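Local atomic coordinates of quinone oxidoreductase 1 (PDB entry 1QOR), a protein that catalyses the NADPH-dependent one-electron reduction of quinones to 1,4-benzosemiquinones, working as a homodimer of the zinc-containing alcohol dehydrogenase family. Residues G39-D44 with G62-G67; Q143-A148 with R211-S216; H147-G152 with G170-A175. One frame throughout, in Å; residues are numbered along the deposited sequence.

Contact 1 (G39-D44 with G62-G67); sequences GINFID and GTEAAG. With NDP (NADPH dihydro-nicotinamide-adenine-dinucleotide phosphate), chain D.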
loop_
_atom_site.group_PDB
_atom_site.type_symbol
_atom_site.label_atom_id
_atom_site.label_comp_id
_atom_site.label_asym_id
_atom_site.label_seq_id
_atom_site.Cartn_x
_atom_site.Cartn_y
_atom_site.Cartn_z
ATOM N N GLY A 39 -19.520 -4.582 -24.093
ATOM C CA GLY A 39 -18.520 -3.612 -23.713
ATOM C C GLY A 39 -17.121 -4.047 -24.096
ATOM O O GLY A 39 -16.841 -5.251 -24.221
ATOM N N ILE A 40 -16.264 -3.073 -24.382
ATOM C CA ILE A 40 -14.864 -3.321 -24.690
ATOM C C ILE A 40 -14.113 -2.766 -23.466
ATOM O O ILE A 40 -14.444 -1.684 -22.936
ATOM C CB ILE A 40 -14.420 -2.590 -25.972
ATOM C CG1 ILE A 40 -15.190 -3.185 -27.172
ATOM C CG2 ILE A 40 -12.864 -2.662 -26.145
ATOM C CD1 ILE A 40 -14.991 -2.462 -28.463
ATOM N N ASN A 41 -13.121 -3.501 -22.998
ATOM C CA ASN A 41 -12.398 -3.070 -21.807
ATOM C C ASN A 41 -10.925 -3.303 -22.022
ATOM O O ASN A 41 -10.527 -4.278 -22.707
ATOM C CB ASN A 41 -12.921 -3.809 -20.576
ATOM C CG ASN A 41 -14.289 -3.315 -20.152
ATOM O OD1 ASN A 41 -14.419 -2.237 -19.582
ATOM N ND2 ASN A 41 -15.320 -4.105 -20.410
ATOM N N PHE A 42 -10.100 -2.439 -21.434
ATOM C CA PHE A 42 -8.675 -2.592 -21.655
ATOM C C PHE A 42 -8.164 -3.962 -21.175
ATOM O O PHE A 42 -7.278 -4.529 -21.799
ATOM C CB PHE A 42 -7.872 -1.424 -21.066
ATOM C CG PHE A 42 -6.660 -1.069 -21.883
ATOM C CD1 PHE A 42 -5.474 -1.807 -21.762
ATOM C CD2 PHE A 42 -6.720 -0.046 -22.813
ATOM C CE1 PHE A 42 -4.386 -1.526 -22.558
ATOM C CE2 PHE A 42 -5.636 0.260 -23.626
ATOM C CZ PHE A 42 -4.470 -0.469 -23.514
ATOM N N ILE A 43 -8.734 -4.518 -20.108
ATOM C CA ILE A 43 -8.298 -5.843 -19.659
ATOM C C ILE A 43 -8.465 -6.897 -20.797
ATOM O O ILE A 43 -7.699 -7.871 -20.864
ATOM C CB ILE A 43 -9.037 -6.281 -18.368
ATOM C CG1 ILE A 43 -8.456 -7.598 -17.817
ATOM C CG2 ILE A 43 -10.558 -6.386 -18.614
ATOM C CD1 ILE A 43 -9.024 -7.986 -16.434
ATOM N N ASP A 44 -9.381 -6.648 -21.744
ATOM C CA ASP A 44 -9.579 -7.588 -22.853
ATOM C C ASP A 44 -8.261 -7.745 -23.619
ATOM O O ASP A 44 -7.940 -8.849 -24.107
ATOM C CB ASP A 44 -10.679 -7.125 -23.825
ATOM C CG ASP A 44 -12.036 -6.944 -23.156
ATOM O OD1 ASP A 44 -12.255 -7.453 -22.032
ATOM O OD2 ASP A 44 -12.900 -6.288 -23.778
ATOM N N GLY A 62 -13.891 -11.015 -23.143
ATOM C CA GLY A 62 -14.915 -10.122 -22.634
ATOM C C GLY A 62 -15.754 -10.675 -21.516
ATOM O O GLY A 62 -16.067 -11.869 -21.505
ATOM N N THR A 63 -16.024 -9.849 -20.509
ATOM C CA THR A 63 -16.853 -10.252 -19.389
ATOM C C THR A 63 -18.017 -9.276 -19.199
ATOM O O THR A 63 -18.729 -9.389 -18.192
ATOM C CB THR A 63 -16.083 -10.252 -18.065
ATOM O OG1 THR A 63 -15.658 -8.914 -17.765
ATOM C CG2 THR A 63 -14.893 -11.169 -18.152
ATOM N N GLU A 64 -18.218 -8.347 -20.149
ATOM C CA GLU A 64 -19.284 -7.330 -20.021
ATOM C C GLU A 64 -20.250 -7.244 -21.193
ATOM O O GLU A 64 -19.830 -7.128 -22.336
ATOM C CB GLU A 64 -18.672 -5.936 -19.848
ATOM C CG GLU A 64 -19.694 -4.856 -19.518
ATOM C CD GLU A 64 -19.119 -3.426 -19.559
ATOM O OE1 GLU A 64 -18.063 -3.177 -20.183
ATOM O OE2 GLU A 64 -19.732 -2.535 -18.941
ATOM N N ALA A 65 -21.550 -7.262 -20.920
ATOM C CA ALA A 65 -22.503 -7.145 -21.990
ATOM C C ALA A 65 -23.862 -6.925 -21.367
ATOM O O ALA A 65 -24.046 -7.119 -20.149
ATOM C CB ALA A 65 -22.489 -8.386 -22.873
ATOM N N ALA A 66 -24.801 -6.474 -22.203
ATOM C CA ALA A 66 -26.184 -6.192 -21.773
ATOM C C ALA A 66 -27.100 -6.814 -22.807
ATOM O O ALA A 66 -26.738 -6.874 -24.002
ATOM C CB ALA A 66 -26.423 -4.640 -21.700
ATOM N N GLY A 67 -28.260 -7.298 -22.375
ATOM C CA GLY A 67 -29.180 -7.885 -23.336
ATOM C C GLY A 67 -30.432 -8.444 -22.707
ATOM O O GLY A 67 -30.770 -8.111 -21.564
HETATM P PA NDP D . -9.220 3.643 -21.794
HETATM O O1A NDP D . -10.407 3.855 -22.662
HETATM O O2A NDP D . -8.999 4.574 -20.656
HETATM O O5B NDP D . -7.932 3.505 -22.646
HETATM C C5B NDP D . -6.640 3.534 -22.098
HETATM C C4B NDP D . -6.126 4.941 -22.154
HETATM O O4B NDP D . -4.966 4.862 -21.336
HETATM C C3B NDP D . -5.630 5.459 -23.511
HETATM O O3B NDP D . -6.749 5.991 -24.267
HETATM C C2B NDP D . -4.493 6.389 -23.112
HETATM O O2B NDP D . -5.022 7.702 -22.982
HETATM C C1B NDP D . -3.975 5.802 -21.726
HETATM N N9A NDP D . -2.615 5.319 -22.015
HETATM C C8A NDP D . -1.464 5.791 -21.536
HETATM N N7A NDP D . -0.439 5.117 -22.071
HETATM C C5A NDP D . -1.000 4.240 -22.874
HETATM C C6A NDP D . -0.314 3.335 -23.673
HETATM N N6A NDP D . 1.010 3.254 -23.704
HETATM N N1A NDP D . -1.075 2.545 -24.432
HETATM C C2A NDP D . -2.435 2.606 -24.436
HETATM N N3A NDP D . -3.083 3.484 -23.667
HETATM C C4A NDP D . -2.361 4.328 -22.874
HETATM O O3 NDP D . -9.500 2.208 -21.170
HETATM P PN NDP D . -10.519 1.608 -20.122
HETATM O O1N NDP D . -11.492 2.641 -19.616
HETATM O O2N NDP D . -11.053 0.303 -20.669
HETATM O O5D NDP D . -9.450 1.241 -18.925
HETATM C C5D NDP D . -8.583 2.173 -18.294
HETATM C C4D NDP D . -7.601 1.481 -17.409
HETATM O O4D NDP D . -8.263 0.956 -16.236
HETATM C C3D NDP D . -6.901 0.302 -18.076
HETATM O O3D NDP D . -5.516 0.287 -17.716
HETATM C C2D NDP D . -7.664 -0.895 -17.467
HETATM O O2D NDP D . -6.903 -2.076 -17.516
HETATM C C1D NDP D . -7.896 -0.469 -16.046
HETATM N N1N NDP D . -9.077 -0.953 -15.282
HETATM C C2N NDP D . -8.904 -1.437 -14.009
HETATM C C3N NDP D . -10.018 -1.872 -13.313
HETATM C C7N NDP D . -9.888 -2.383 -11.884
HETATM O O7N NDP D . -10.874 -2.729 -11.242
HETATM N N7N NDP D . -8.657 -2.410 -11.418
HETATM C C4N NDP D . -11.288 -1.822 -13.863
HETATM C C5N NDP D . -11.446 -1.322 -15.162
HETATM C C6N NDP D . -10.328 -0.899 -15.862
HETATM P P2B NDP D . -4.065 9.041 -23.239
HETATM O O1X NDP D . -4.883 10.173 -22.754
HETATM O O2X NDP D . -2.853 8.821 -22.439
HETATM O O3X NDP D . -3.822 9.012 -24.694
HETATM O O HOH W 1 -17.121 -7.642 -22.896
HETATM O O HOH W 2 -14.839 -7.161 -20.968
HETATM O O HOH W 3 -11.801 -10.106 -21.254
#
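N41 reaches E64 through its amide: ND2 donates to OE1 at 2.9 Å, nearly straight at 163°. The acceptor lies in the amide plane, while the carboxylate is met on its anti side, somewhat out of its own plane, and the two side chains cross at about a right angle. E64 is stretched out for this, CG anti to the backbone N (chi1 -172°) and the chain extended beyond, so that OE1 also comes to 3.6 Å from G39 CA, where a side chain on the glycine would collide with it. A backbone bond from G39 N to E64 O, 3.1 Å long, joins the same two stretches of chain. Both belong to the GroES-like domain of this dehydrogenase family, where strand 37-39 pairs antiparallel with strand 65-72 and the chain then turns into helix 42-49 beside the cofactor. Three waters extend the link. One receives ND2 of N41 and the amide of T63 and donates to OD1 of D44; another spans D44 OD1 and G62 N; the third connects G39 O to E64 N. D44 OD2 in turn accepts the backbone N of N41 at 2.9 Å, from above the carboxylate plane, and is also bonded by the hydroxyl of Y95. With an alanine at N41, E64 OE1 would probably lose its amide donor and the water between D44 and T63 one of its three partners. Farther out, K124 binds N41 OD1 and the backbone L123 N holds E64 OE2, tying both polar ends to helix 115-135. On the cofactor side, F42 N donates to O2N of the NADPH diphosphate at 3.0 Å, and the F42 ring lies against C5B, its CD2 3.7 Å from that carbon.

Contact 2 (Q143-A148 with R211-S216); sequences QFLFHA and RVVYDS. With NDP (NADPH dihydro-nicotinamide-adenine-dinucleotide phosphate), chain D.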
loop_
_atom_site.group_PDB
_atom_site.type_symbol
_atom_site.label_atom_id
_atom_site.label_comp_id
_atom_site.label_asym_id
_atom_site.label_seq_id
_atom_site.Cartn_x
_atom_site.Cartn_y
_atom_site.Cartn_z
ATOM N N GLN A 143 -8.784 17.837 -3.783
ATOM C CA GLN A 143 -8.055 17.805 -5.051
ATOM C C GLN A 143 -7.319 16.460 -5.105
ATOM O O GLN A 143 -6.740 16.044 -4.125
ATOM C CB GLN A 143 -7.013 18.926 -5.118
ATOM C CG GLN A 143 -7.570 20.337 -4.914
ATOM C CD GLN A 143 -6.496 21.440 -4.973
ATOM O OE1 GLN A 143 -6.820 22.617 -4.964
ATOM N NE2 GLN A 143 -5.247 21.069 -5.024
ATOM N N PHE A 144 -7.324 15.788 -6.240
ATOM C CA PHE A 144 -6.630 14.517 -6.326
ATOM C C PHE A 144 -6.325 14.320 -7.797
ATOM O O PHE A 144 -6.971 14.960 -8.651
ATOM C CB PHE A 144 -7.498 13.368 -5.789
ATOM C CG PHE A 144 -8.771 13.159 -6.553
ATOM C CD1 PHE A 144 -9.906 13.955 -6.301
ATOM C CD2 PHE A 144 -8.866 12.144 -7.525
ATOM C CE1 PHE A 144 -11.112 13.736 -6.997
ATOM C CE2 PHE A 144 -10.080 11.931 -8.220
ATOM C CZ PHE A 144 -11.201 12.735 -7.945
ATOM N N LEU A 145 -5.366 13.447 -8.088
ATOM C CA LEU A 145 -4.963 13.177 -9.454
ATOM C C LEU A 145 -5.588 11.878 -10.028
ATOM O O LEU A 145 -5.712 10.852 -9.311
ATOM C CB LEU A 145 -3.432 13.155 -9.519
ATOM C CG LEU A 145 -2.749 12.913 -10.865
ATOM C CD1 LEU A 145 -2.973 14.085 -11.760
ATOM C CD2 LEU A 145 -1.239 12.682 -10.625
ATOM N N PHE A 146 -5.949 11.899 -11.321
ATOM C CA PHE A 146 -6.573 10.746 -11.949
ATOM C C PHE A 146 -6.057 10.704 -13.363
ATOM O O PHE A 146 -6.336 11.600 -14.146
ATOM C CB PHE A 146 -8.099 10.888 -11.910
ATOM C CG PHE A 146 -8.854 9.590 -12.077
ATOM C CD1 PHE A 146 -8.909 8.942 -13.322
ATOM C CD2 PHE A 146 -9.517 9.012 -10.995
ATOM C CE1 PHE A 146 -9.623 7.723 -13.481
ATOM C CE2 PHE A 146 -10.226 7.806 -11.134
ATOM C CZ PHE A 146 -10.278 7.159 -12.391
ATOM N N HIS A 147 -5.289 9.668 -13.687
ATOM C CA HIS A 147 -4.676 9.506 -14.992
ATOM C C HIS A 147 -5.575 9.059 -16.092
ATOM O O HIS A 147 -6.577 8.417 -15.849
ATOM C CB HIS A 147 -3.500 8.551 -14.888
ATOM C CG HIS A 147 -2.327 9.128 -14.156
ATOM N ND1 HIS A 147 -1.297 9.786 -14.792
ATOM C CD2 HIS A 147 -2.000 9.112 -12.845
ATOM C CE1 HIS A 147 -0.380 10.136 -13.908
ATOM N NE2 HIS A 147 -0.784 9.737 -12.718
ATOM N N ALA A 148 -5.209 9.401 -17.317
ATOM C CA ALA A 148 -5.976 9.002 -18.500
ATOM C C ALA A 148 -7.464 9.382 -18.321
ATOM O O ALA A 148 -8.388 8.543 -18.451
ATOM C CB ALA A 148 -5.778 7.454 -18.741
ATOM N N ARG A 211 -3.324 13.874 -1.657
ATOM C CA ARG A 211 -3.380 12.737 -0.743
ATOM C C ARG A 211 -3.589 11.383 -1.478
ATOM O O ARG A 211 -3.230 10.333 -0.949
ATOM C CB ARG A 211 -4.511 12.896 0.269
ATOM C CG ARG A 211 -4.076 13.299 1.634
ATOM N N VAL A 212 -4.209 11.401 -2.662
ATOM C CA VAL A 212 -4.409 10.180 -3.402
ATOM C C VAL A 212 -4.215 10.387 -4.906
ATOM O O VAL A 212 -4.528 11.465 -5.428
ATOM C CB VAL A 212 -5.778 9.567 -3.074
ATOM C CG1 VAL A 212 -6.896 10.556 -3.460
ATOM C CG2 VAL A 212 -5.937 8.196 -3.774
ATOM N N VAL A 213 -3.643 9.367 -5.565
ATOM C CA VAL A 213 -3.368 9.320 -6.997
ATOM C C VAL A 213 -3.967 8.043 -7.542
ATOM O O VAL A 213 -3.676 6.961 -7.020
ATOM C CB VAL A 213 -1.849 9.226 -7.319
ATOM C CG1 VAL A 213 -1.651 8.987 -8.789
ATOM C CG2 VAL A 213 -1.130 10.562 -6.996
ATOM N N TYR A 214 -4.843 8.154 -8.542
ATOM C CA TYR A 214 -5.452 6.989 -9.173
ATOM C C TYR A 214 -4.755 6.863 -10.478
ATOM O O TYR A 214 -5.002 7.642 -11.390
ATOM C CB TYR A 214 -6.937 7.174 -9.373
ATOM C CG TYR A 214 -7.691 7.244 -8.087
ATOM C CD1 TYR A 214 -8.180 6.090 -7.480
ATOM C CD2 TYR A 214 -7.997 8.487 -7.505
ATOM C CE1 TYR A 214 -8.956 6.167 -6.325
ATOM C CE2 TYR A 214 -8.800 8.580 -6.346
ATOM C CZ TYR A 214 -9.269 7.419 -5.769
ATOM O OH TYR A 214 -10.065 7.503 -4.650
ATOM N N ASP A 215 -3.949 5.822 -10.612
ATOM C CA ASP A 215 -3.128 5.645 -11.796
ATOM C C ASP A 215 -3.336 4.304 -12.547
ATOM O O ASP A 215 -2.921 3.224 -12.070
ATOM C CB ASP A 215 -1.654 5.886 -11.368
ATOM C CG ASP A 215 -0.668 5.770 -12.520
ATOM O OD1 ASP A 215 -0.955 5.154 -13.565
ATOM O OD2 ASP A 215 0.456 6.259 -12.370
ATOM N N SER A 216 -3.916 4.387 -13.747
ATOM C CA SER A 216 -4.181 3.199 -14.514
ATOM C C SER A 216 -3.190 3.042 -15.608
ATOM O O SER A 216 -3.246 2.061 -16.360
ATOM C CB SER A 216 -5.593 3.219 -15.104
ATOM O OG SER A 216 -5.780 4.297 -16.000
HETATM P PA NDP D . -9.220 3.643 -21.794
HETATM O O1A NDP D . -10.407 3.855 -22.662
HETATM O O2A NDP D . -8.999 4.574 -20.656
HETATM O O5B NDP D . -7.932 3.505 -22.646
HETATM C C5B NDP D . -6.640 3.534 -22.098
HETATM C C4B NDP D . -6.126 4.941 -22.154
HETATM O O4B NDP D . -4.966 4.862 -21.336
HETATM C C3B NDP D . -5.630 5.459 -23.511
HETATM O O3B NDP D . -6.749 5.991 -24.267
HETATM C C2B NDP D . -4.493 6.389 -23.112
HETATM O O2B NDP D . -5.022 7.702 -22.982
HETATM C C1B NDP D . -3.975 5.802 -21.726
HETATM N N9A NDP D . -2.615 5.319 -22.015
HETATM C C8A NDP D . -1.464 5.791 -21.536
HETATM N N7A NDP D . -0.439 5.117 -22.071
HETATM C C5A NDP D . -1.000 4.240 -22.874
HETATM C C6A NDP D . -0.314 3.335 -23.673
HETATM N N6A NDP D . 1.010 3.254 -23.704
HETATM N N1A NDP D . -1.075 2.545 -24.432
HETATM C C2A NDP D . -2.435 2.606 -24.436
HETATM N N3A NDP D . -3.083 3.484 -23.667
HETATM C C4A NDP D . -2.361 4.328 -22.874
HETATM O O3 NDP D . -9.500 2.208 -21.170
HETATM P PN NDP D . -10.519 1.608 -20.122
HETATM O O1N NDP D . -11.492 2.641 -19.616
HETATM O O2N NDP D . -11.053 0.303 -20.669
HETATM O O5D NDP D . -9.450 1.241 -18.925
HETATM C C5D NDP D . -8.583 2.173 -18.294
HETATM C C4D NDP D . -7.601 1.481 -17.409
HETATM O O4D NDP D . -8.263 0.956 -16.236
HETATM C C3D NDP D . -6.901 0.302 -18.076
HETATM O O3D NDP D . -5.516 0.287 -17.716
HETATM C C2D NDP D . -7.664 -0.895 -17.467
HETATM O O2D NDP D . -6.903 -2.076 -17.516
HETATM C C1D NDP D . -7.896 -0.469 -16.046
HETATM N N1N NDP D . -9.077 -0.953 -15.282
HETATM C C2N NDP D . -8.904 -1.437 -14.009
HETATM C C3N NDP D . -10.018 -1.872 -13.313
HETATM C C7N NDP D . -9.888 -2.383 -11.884
HETATM O O7N NDP D . -10.874 -2.729 -11.242
HETATM N N7N NDP D . -8.657 -2.410 -11.418
HETATM C C4N NDP D . -11.288 -1.822 -13.863
HETATM C C5N NDP D . -11.446 -1.322 -15.162
HETATM C C6N NDP D . -10.328 -0.899 -15.862
HETATM P P2B NDP D . -4.065 9.041 -23.239
HETATM O O1X NDP D . -4.883 10.173 -22.754
HETATM O O2X NDP D . -2.853 8.821 -22.439
HETATM O O3X NDP D . -3.822 9.012 -24.694
HETATM O O HOH W 4 -6.243 14.238 -2.124
HETATM O O HOH W 5 -8.028 5.856 -16.004
HETATM O O HOH W 6 -6.015 6.404 -13.765
#
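Neighbouring parallel strands of the Rossmann-type, NADPH-binding domain meet here: strand 143-146 runs beside strand 210-215 at the middle of a six-stranded sheet, and both lead to the cofactor at their C-terminal ends. L145 pairs with V213 and F146 with Y214. Y214 N donates to L145 O at 2.9 Å, and H147 N to Y214 O at 3.1 Å, the latter almost in line with the carbonyl bond. On the F146 and Y214 side of the sheet the aromatic rings gather with F144. F146 lays CD2 against Y214 CB at 3.6 Å, with the two ring planes 33° apart, whereas the F144 ring is turned 79° from that of Y214 and approaches through CD2, 3.8 Å from Y214 CE2. The Y214 ring is swung beside its own backbone N (chi1 -66°), and V212 CG2 lies over one of its faces, offset toward the rim; its hydroxyl is bonded to L131 O. L145 and V213 lie side by side on the other face. Beyond the strand end, H147 crosses D215 obliquely, with CD2 3.6 Å from D215 CB and OD2 over one face of the imidazole, while Y214 O lies at the ring's edge. The D215 carboxylate is itself held by T221 and S225 and by the backbone N of V217 and G218. Two waters bridge H147 O to S216, one at OG and the other, weakly, at N; the second also donates to Y214 O. S216 packs CB on C4D of the nicotinamide ribose at 3.5 Å, and its carbonyl receives a weak bond from O3D. Backbone bonds thus join the strands and apolar side chains pack their faces, while polar side chains gather near the cofactor end; the many donors around D215 are likely to favour its ionised form.

Contact 3 (H147-G152 with G170-A175); sequences HAAAGG and GTVGTA. With NDP (NADPH dihydro-nicotinamide-adenine-dinucleotide phosphate), chain D.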
loop_
_atom_site.group_PDB
_atom_site.type_symbol
_atom_site.label_atom_id
_atom_site.label_comp_id
_atom_site.label_asym_id
_atom_site.label_seq_id
_atom_site.Cartn_x
_atom_site.Cartn_y
_atom_site.Cartn_z
ATOM N N HIS A 147 -5.289 9.668 -13.687
ATOM C CA HIS A 147 -4.676 9.506 -14.992
ATOM C C HIS A 147 -5.575 9.059 -16.092
ATOM O O HIS A 147 -6.577 8.417 -15.849
ATOM C CB HIS A 147 -3.500 8.551 -14.888
ATOM C CG HIS A 147 -2.327 9.128 -14.156
ATOM N ND1 HIS A 147 -1.297 9.786 -14.792
ATOM C CD2 HIS A 147 -2.000 9.112 -12.845
ATOM C CE1 HIS A 147 -0.380 10.136 -13.908
ATOM N NE2 HIS A 147 -0.784 9.737 -12.718
ATOM N N ALA A 148 -5.209 9.401 -17.317
ATOM C CA ALA A 148 -5.976 9.002 -18.500
ATOM C C ALA A 148 -7.464 9.382 -18.321
ATOM O O ALA A 148 -8.388 8.543 -18.451
ATOM C CB ALA A 148 -5.778 7.454 -18.741
ATOM N N ALA A 149 -7.681 10.667 -18.031
ATOM C CA ALA A 149 -8.995 11.220 -17.751
ATOM C C ALA A 149 -10.021 11.319 -18.890
ATOM O O ALA A 149 -11.192 11.541 -18.629
ATOM C CB ALA A 149 -8.843 12.557 -17.056
ATOM N N ALA A 150 -9.614 11.126 -20.133
ATOM C CA ALA A 150 -10.580 11.166 -21.234
ATOM C C ALA A 150 -10.946 9.753 -21.738
ATOM O O ALA A 150 -11.591 9.620 -22.801
ATOM C CB ALA A 150 -10.018 11.978 -22.388
ATOM N N GLY A 151 -10.529 8.712 -20.991
ATOM C CA GLY A 151 -10.789 7.331 -21.397
ATOM C C GLY A 151 -12.108 6.800 -20.915
ATOM O O GLY A 151 -12.900 7.541 -20.341
ATOM N N GLY A 152 -12.350 5.501 -21.126
ATOM C CA GLY A 152 -13.612 4.888 -20.717
ATOM C C GLY A 152 -13.886 5.116 -19.256
ATOM O O GLY A 152 -14.914 5.687 -18.873
ATOM N N GLY A 170 -6.908 15.814 -13.939
ATOM C CA GLY A 170 -6.687 14.671 -14.813
ATOM C C GLY A 170 -5.475 14.822 -15.693
ATOM O O GLY A 170 -4.961 15.937 -15.784
ATOM N N THR A 171 -4.956 13.713 -16.236
ATOM C CA THR A 171 -3.831 13.759 -17.163
ATOM C C THR A 171 -4.370 13.145 -18.429
ATOM O O THR A 171 -5.165 12.213 -18.351
ATOM C CB THR A 171 -2.608 12.890 -16.719
ATOM O OG1 THR A 171 -3.007 11.526 -16.578
ATOM C CG2 THR A 171 -2.032 13.392 -15.403
ATOM N N VAL A 172 -3.967 13.651 -19.589
ATOM C CA VAL A 172 -4.433 13.132 -20.879
ATOM C C VAL A 172 -3.277 13.265 -21.830
ATOM O O VAL A 172 -2.332 13.997 -21.545
ATOM C CB VAL A 172 -5.621 13.945 -21.481
ATOM C CG1 VAL A 172 -6.867 13.827 -20.615
ATOM C CG2 VAL A 172 -5.224 15.422 -21.654
ATOM N N GLY A 173 -3.353 12.575 -22.964
ATOM C CA GLY A 173 -2.276 12.643 -23.934
ATOM C C GLY A 173 -2.370 13.683 -25.057
ATOM O O GLY A 173 -1.394 13.884 -25.777
ATOM N N THR A 174 -3.530 14.288 -25.282
ATOM C CA THR A 174 -3.618 15.287 -26.342
ATOM C C THR A 174 -4.504 16.450 -25.910
ATOM O O THR A 174 -5.241 16.331 -24.912
ATOM C CB THR A 174 -4.203 14.688 -27.600
ATOM O OG1 THR A 174 -5.590 14.442 -27.385
ATOM C CG2 THR A 174 -3.533 13.376 -27.935
ATOM N N ALA A 175 -4.489 17.537 -26.693
ATOM C CA ALA A 175 -5.266 18.743 -26.408
ATOM C C ALA A 175 -6.734 18.519 -26.509
ATOM O O ALA A 175 -7.489 19.047 -25.704
ATOM C CB ALA A 175 -4.865 19.855 -27.327
HETATM P PA NDP D . -9.220 3.643 -21.794
HETATM O O1A NDP D . -10.407 3.855 -22.662
HETATM O O2A NDP D . -8.999 4.574 -20.656
HETATM O O5B NDP D . -7.932 3.505 -22.646
HETATM C C5B NDP D . -6.640 3.534 -22.098
HETATM C C4B NDP D . -6.126 4.941 -22.154
HETATM O O4B NDP D . -4.966 4.862 -21.336
HETATM C C3B NDP D . -5.630 5.459 -23.511
HETATM O O3B NDP D . -6.749 5.991 -24.267
HETATM C C2B NDP D . -4.493 6.389 -23.112
HETATM O O2B NDP D . -5.022 7.702 -22.982
HETATM C C1B NDP D . -3.975 5.802 -21.726
HETATM N N9A NDP D . -2.615 5.319 -22.015
HETATM C C8A NDP D . -1.464 5.791 -21.536
HETATM N N7A NDP D . -0.439 5.117 -22.071
HETATM C C5A NDP D . -1.000 4.240 -22.874
HETATM C C6A NDP D . -0.314 3.335 -23.673
HETATM N N6A NDP D . 1.010 3.254 -23.704
HETATM N N1A NDP D . -1.075 2.545 -24.432
HETATM C C2A NDP D . -2.435 2.606 -24.436
HETATM N N3A NDP D . -3.083 3.484 -23.667
HETATM C C4A NDP D . -2.361 4.328 -22.874
HETATM O O3 NDP D . -9.500 2.208 -21.170
HETATM P PN NDP D . -10.519 1.608 -20.122
HETATM O O1N NDP D . -11.492 2.641 -19.616
HETATM O O2N NDP D . -11.053 0.303 -20.669
HETATM O O5D NDP D . -9.450 1.241 -18.925
HETATM C C5D NDP D . -8.583 2.173 -18.294
HETATM C C4D NDP D . -7.601 1.481 -17.409
HETATM O O4D NDP D . -8.263 0.956 -16.236
HETATM C C3D NDP D . -6.901 0.302 -18.076
HETATM O O3D NDP D . -5.516 0.287 -17.716
HETATM C C2D NDP D . -7.664 -0.895 -17.467
HETATM O O2D NDP D . -6.903 -2.076 -17.516
HETATM C C1D NDP D . -7.896 -0.469 -16.046
HETATM N N1N NDP D . -9.077 -0.953 -15.282
HETATM C C2N NDP D . -8.904 -1.437 -14.009
HETATM C C3N NDP D . -10.018 -1.872 -13.313
HETATM C C7N NDP D . -9.888 -2.383 -11.884
HETATM O O7N NDP D . -10.874 -2.729 -11.242
HETATM N N7N NDP D . -8.657 -2.410 -11.418
HETATM C C4N NDP D . -11.288 -1.822 -13.863
HETATM C C5N NDP D . -11.446 -1.322 -15.162
HETATM C C6N NDP D . -10.328 -0.899 -15.862
HETATM P P2B NDP D . -4.065 9.041 -23.239
HETATM O O1X NDP D . -4.883 10.173 -22.754
HETATM O O2X NDP D . -2.853 8.821 -22.439
HETATM O O3X NDP D . -3.822 9.012 -24.694
#
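As the chain leaves strand 143-146, the loop of H147 to G152 runs past the end of strand 167-172, where A149 N donates to T171 O at 3.0 Å and 165°, and A148 to G151 form a type I turn. T171 grips the start of this loop with its side chain as well. OG1 sits between the backbone N and the carbonyl carbon (chi1 59°), which sets it to accept A148 N at 3.1 Å. The same oxygen is 3.0 Å from H147 ND1, and the methyl CG2 of T171 is 3.7 Å from ND1 of H147. A149 CB rests on G170 CA at 3.8 Å, a spot where any side chain on G170 would collide with it. V172 sends CG1 to A150, 4.1 Å from CB. This is the dinucleotide-binding beta-alpha-beta unit of the Rossmann fold: a glycine-bearing loop enters helix 152-164, and the second strand ends beside the 2'-phosphate of the adenosine ribose. G152 N donates to O1A of the diphosphate in a nearly straight bond of 3.0 Å, while a side chain at G151 would strike O2A. Just past the end of strand 167-172, G173 N donates to O1X of the 2'-phosphate at 2.9 Å. T174 follows as the N-cap of helix 175-184, its OG1 weakly bonded to K177 N.

Overall arrangement
All three contacts touch the same NADPH but approach it from two domains. Contact 1 belongs to the GroES-like domain, and its nearest atoms stay about 7 Å from those of contacts 2 and 3, so the cofactor bridges the gap between them. Contacts 2 and 3 form one continuous piece of the nucleotide-binding domain, their centres 11 Å apart: H147 and A148 serve both, strand 143-146 lies between strands 167-172 and 210-215, and L145 CD1 packs on T171 CG2 at 3.8 Å. Along the cofactor, contact 2 reaches the nicotinamide ribose, contacts 1 and 3 share the diphosphate, and contact 3 alone bonds the 2'-phosphate.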